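PDB 4UML: ganglioside-induced differentiation-associated protein 2, which is of unknown molecular function but carries an N-terminal macro domain, a fold that in many relatives binds ADP-ribose, and is linked to spinocerebellar ataxia. Local coordinates for residues S9-G21 with N54-N68. Sequence-based numbering, arbitrary orientation.
Sequences SQFVDVDTLPSWG and NGKVVLWKGDVALLN
Asn68 joins the two segments with both ends of its amide: OD1 accepts from Val14 N at 2.7 Å, while ND2 donates to Asp13 OD1, reaching it from above the carboxylate plane. The two planes stand nearly perpendicular, 89° apart, and Asp15 N approaches the same oxygen from the opposite face, closing an Asx turn that positions the carboxylate. A leucine in place of Asn68 would probably leave Val14 N without its acceptor and Asp13 OD1 held by Asp15 N alone. Beside this amide, Val12 makes a single backbone bridge with Leu67: its N donates almost straight to Leu66 O (2.9 Å), and its O accepts from Asn68 N.

Apolar branches gather over one face of the Trp60 indole. Leu17 CD1 sits 4.0 Å from the centroid of the five-membered ring of Trp60, a CH-pi contact. Val12 CG1, anti to its backbone N (chi1 168°), reaches the same face beside Leu67 CD2; Gly62 CA covers the opposite face.

Further along, Trp20 N donates to Val57 O at 2.6 Å and Gly21 N to Asn54 O, while two waters link Pro18 O to the backbone of Leu59. Trp20 NE1 bonds to Phe224 O, tying in the residues after helix 210-223. Strand 57-61 pairs with strand 203-208; the N-terminal segment thus exemplifies an irregular chain covering an outermost strand through scattered bonds, here in the mixed six-stranded sheet of a macro domain.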
# COMPACT_ATOMS: atom_id res chain seq x y z
N SER A 9 -7.75 -10.38 20.98
CA SER A 9 -7.59 -10.43 19.53
C SER A 9 -6.11 -10.36 19.10
O SER A 9 -5.28 -9.68 19.70
CB SER A 9 -8.43 -9.35 18.83
OG SER A 9 -8.15 -8.03 19.30
N GLN A 10 -5.80 -11.09 18.03
CA GLN A 10 -4.42 -11.13 17.54
C GLN A 10 -4.11 -10.09 16.44
O GLN A 10 -3.01 -10.11 15.88
CB GLN A 10 -4.09 -12.57 17.10
CG GLN A 10 -4.20 -13.61 18.22
CD GLN A 10 -3.36 -13.24 19.44
OE1 GLN A 10 -3.90 -12.84 20.47
NE2 GLN A 10 -2.05 -13.31 19.30
N PHE A 11 -5.03 -9.15 16.17
CA PHE A 11 -4.85 -8.21 15.05
C PHE A 11 -4.99 -6.74 15.46
O PHE A 11 -5.32 -6.41 16.62
CB PHE A 11 -5.82 -8.56 13.91
CG PHE A 11 -7.28 -8.43 14.28
CD1 PHE A 11 -7.95 -7.23 14.13
CD2 PHE A 11 -7.99 -9.54 14.74
CE1 PHE A 11 -9.28 -7.10 14.47
CE2 PHE A 11 -9.33 -9.43 15.07
CZ PHE A 11 -9.98 -8.20 14.94
N VAL A 12 -4.70 -5.85 14.52
CA VAL A 12 -4.78 -4.42 14.73
C VAL A 12 -6.01 -3.87 14.01
O VAL A 12 -6.17 -4.03 12.80
CB VAL A 12 -3.50 -3.73 14.22
CG1 VAL A 12 -3.67 -2.22 14.16
CG2 VAL A 12 -2.33 -4.13 15.09
N ASP A 13 -6.90 -3.25 14.78
CA ASP A 13 -8.15 -2.77 14.24
C ASP A 13 -7.94 -1.42 13.62
O ASP A 13 -7.54 -0.48 14.30
CB ASP A 13 -9.21 -2.69 15.35
CG ASP A 13 -10.56 -2.25 14.85
OD1 ASP A 13 -10.83 -2.08 13.62
OD2 ASP A 13 -11.42 -2.07 15.74
N VAL A 14 -8.27 -1.30 12.34
CA VAL A 14 -8.07 -0.05 11.62
C VAL A 14 -8.90 1.11 12.22
O VAL A 14 -8.52 2.28 12.12
CB VAL A 14 -8.28 -0.22 10.10
CG1 VAL A 14 -9.71 -0.67 9.77
CG2 VAL A 14 -7.96 1.07 9.37
N ASP A 15 -10.01 0.78 12.89
CA ASP A 15 -10.85 1.79 13.57
C ASP A 15 -10.19 2.51 14.71
O ASP A 15 -10.55 3.63 14.98
CB ASP A 15 -12.11 1.15 14.12
CG ASP A 15 -13.10 0.82 13.06
OD1 ASP A 15 -12.88 1.24 11.90
OD2 ASP A 15 -14.11 0.13 13.39
N THR A 16 -9.27 1.85 15.41
CA THR A 16 -8.55 2.49 16.50
C THR A 16 -7.42 3.43 16.04
O THR A 16 -6.83 4.11 16.87
CB THR A 16 -7.93 1.45 17.46
OG1 THR A 16 -6.96 0.65 16.76
CG2 THR A 16 -9.03 0.57 18.08
N LEU A 17 -7.09 3.43 14.75
CA LEU A 17 -5.88 4.12 14.31
C LEU A 17 -6.21 5.57 14.02
O LEU A 17 -7.13 5.86 13.27
CB LEU A 17 -5.25 3.42 13.07
CG LEU A 17 -4.84 1.96 13.27
CD1 LEU A 17 -4.10 1.38 12.05
CD2 LEU A 17 -3.99 1.81 14.53
N PRO A 18 -5.44 6.50 14.61
CA PRO A 18 -5.71 7.89 14.29
C PRO A 18 -5.40 8.28 12.82
O PRO A 18 -4.34 7.95 12.28
CB PRO A 18 -4.86 8.66 15.30
CG PRO A 18 -3.72 7.74 15.60
CD PRO A 18 -4.30 6.35 15.54
N SER A 19 -6.37 8.95 12.23
CA SER A 19 -6.39 9.42 10.86
C SER A 19 -5.48 10.64 10.73
O SER A 19 -5.24 11.34 11.72
CB SER A 19 -7.82 9.86 10.56
OG SER A 19 -8.12 9.82 9.19
N TRP A 20 -4.99 10.93 9.52
CA TRP A 20 -4.18 12.14 9.27
C TRP A 20 -5.02 13.41 9.52
O TRP A 20 -4.54 14.39 10.10
CB TRP A 20 -3.61 12.11 7.84
CG TRP A 20 -2.82 13.32 7.46
CD1 TRP A 20 -3.21 14.32 6.61
CD2 TRP A 20 -1.50 13.65 7.89
NE1 TRP A 20 -2.21 15.27 6.49
CE2 TRP A 20 -1.15 14.88 7.27
CE3 TRP A 20 -0.58 13.04 8.76
CZ2 TRP A 20 0.07 15.50 7.50
CZ3 TRP A 20 0.63 13.65 8.97
CH2 TRP A 20 0.96 14.87 8.34
N GLY A 21 -6.29 13.36 9.12
CA GLY A 21 -7.25 14.41 9.46
C GLY A 21 -7.56 14.61 10.95
O GLY A 21 -8.34 15.49 11.28
N ASN A 54 -8.47 13.90 3.83
CA ASN A 54 -7.56 13.76 4.96
C ASN A 54 -8.01 12.79 6.01
O ASN A 54 -7.18 12.24 6.73
CB ASN A 54 -7.35 15.09 5.67
CG ASN A 54 -6.47 16.05 4.89
OD1 ASN A 54 -6.11 15.81 3.72
ND2 ASN A 54 -6.11 17.14 5.53
N GLY A 55 -9.34 12.68 6.17
CA GLY A 55 -9.93 11.80 7.15
C GLY A 55 -9.81 10.32 6.78
O GLY A 55 -9.95 9.46 7.64
N LYS A 56 -9.53 10.05 5.51
CA LYS A 56 -9.35 8.69 5.00
C LYS A 56 -7.92 8.17 5.06
O LYS A 56 -7.69 6.97 4.92
CB LYS A 56 -9.84 8.64 3.58
CG LYS A 56 -11.29 9.06 3.50
CD LYS A 56 -11.79 9.12 2.08
CE LYS A 56 -13.29 9.38 2.08
NZ LYS A 56 -13.89 8.97 0.80
N VAL A 57 -6.96 9.05 5.27
CA VAL A 57 -5.57 8.67 5.26
C VAL A 57 -5.09 8.40 6.67
O VAL A 57 -5.37 9.18 7.59
CB VAL A 57 -4.71 9.79 4.67
CG1 VAL A 57 -3.23 9.50 4.87
CG2 VAL A 57 -5.03 9.94 3.21
N VAL A 58 -4.35 7.30 6.83
CA VAL A 58 -3.76 6.91 8.07
C VAL A 58 -2.28 6.55 7.87
O VAL A 58 -1.93 5.76 6.98
CB VAL A 58 -4.50 5.68 8.65
CG1 VAL A 58 -3.87 5.26 9.96
CG2 VAL A 58 -6.00 5.91 8.78
N LEU A 59 -1.41 7.13 8.70
CA LEU A 59 -0.02 6.69 8.77
C LEU A 59 0.19 5.87 10.03
O LEU A 59 -0.08 6.33 11.13
CB LEU A 59 0.91 7.89 8.79
CG LEU A 59 2.41 7.58 8.91
CD1 LEU A 59 2.93 6.80 7.73
CD2 LEU A 59 3.23 8.86 9.04
N TRP A 60 0.71 4.65 9.87
CA TRP A 60 0.81 3.75 11.00
C TRP A 60 2.10 3.03 10.94
O TRP A 60 2.39 2.35 9.95
CB TRP A 60 -0.32 2.72 10.96
CG TRP A 60 -0.24 1.70 12.01
CD1 TRP A 60 -0.37 1.92 13.37
CD2 TRP A 60 -0.05 0.30 11.84
NE1 TRP A 60 -0.25 0.72 14.04
CE2 TRP A 60 -0.08 -0.29 13.13
CE3 TRP A 60 0.13 -0.54 10.73
CZ2 TRP A 60 0.10 -1.65 13.33
CZ3 TRP A 60 0.29 -1.88 10.91
CH2 TRP A 60 0.25 -2.44 12.21
N LYS A 61 2.90 3.15 12.00
CA LYS A 61 4.12 2.37 12.08
C LYS A 61 3.82 0.99 12.62
O LYS A 61 3.48 0.83 13.78
CB LYS A 61 5.19 3.06 12.95
CG LYS A 61 6.49 2.26 12.97
CD LYS A 61 7.69 3.15 13.27
CE LYS A 61 7.71 3.59 14.73
NZ LYS A 61 7.91 2.41 15.62
N GLY A 62 3.91 -0.03 11.77
CA GLY A 62 3.59 -1.41 12.19
C GLY A 62 3.62 -2.37 11.02
O GLY A 62 3.84 -1.95 9.88
N ASP A 63 3.37 -3.64 11.32
CA ASP A 63 3.42 -4.72 10.33
C ASP A 63 2.08 -4.78 9.61
O ASP A 63 1.07 -5.06 10.23
CB ASP A 63 3.71 -6.03 11.05
CG ASP A 63 3.98 -7.20 10.11
OD1 ASP A 63 3.59 -7.17 8.91
OD2 ASP A 63 4.61 -8.18 10.59
N VAL A 64 2.08 -4.51 8.31
CA VAL A 64 0.86 -4.48 7.51
C VAL A 64 0.02 -5.77 7.67
O VAL A 64 -1.20 -5.71 7.61
CB VAL A 64 1.18 -4.20 6.03
CG1 VAL A 64 1.73 -5.45 5.35
CG2 VAL A 64 -0.07 -3.72 5.31
N ALA A 65 0.67 -6.91 7.88
CA ALA A 65 -0.00 -8.17 8.00
C ALA A 65 -0.99 -8.26 9.17
O ALA A 65 -1.85 -9.12 9.17
CB ALA A 65 1.00 -9.31 8.06
N LEU A 66 -0.87 -7.34 10.12
CA LEU A 66 -1.75 -7.35 11.29
C LEU A 66 -3.04 -6.61 11.06
O LEU A 66 -3.94 -6.69 11.89
CB LEU A 66 -1.03 -6.69 12.45
CG LEU A 66 0.25 -7.44 12.90
CD1 LEU A 66 0.97 -6.64 13.97
CD2 LEU A 66 -0.13 -8.81 13.39
N LEU A 67 -3.16 -5.89 9.96
CA LEU A 67 -4.28 -4.98 9.80
C LEU A 67 -5.54 -5.68 9.33
O LEU A 67 -5.49 -6.54 8.46
CB LEU A 67 -3.90 -3.85 8.83
CG LEU A 67 -2.85 -2.85 9.29
CD1 LEU A 67 -2.43 -1.99 8.10
CD2 LEU A 67 -3.37 -2.00 10.44
N ASN A 68 -6.69 -5.30 9.89
CA ASN A 68 -7.98 -5.82 9.42
C ASN A 68 -8.61 -4.95 8.31
O ASN A 68 -9.82 -4.88 8.20
CB ASN A 68 -8.95 -5.99 10.60
CG ASN A 68 -9.39 -4.67 11.18
OD1 ASN A 68 -8.71 -3.65 11.00
ND2 ASN A 68 -10.54 -4.65 11.87
O HOH W 1 -2.48 8.92 10.62
O HOH W 2 -2.34 5.96 12.83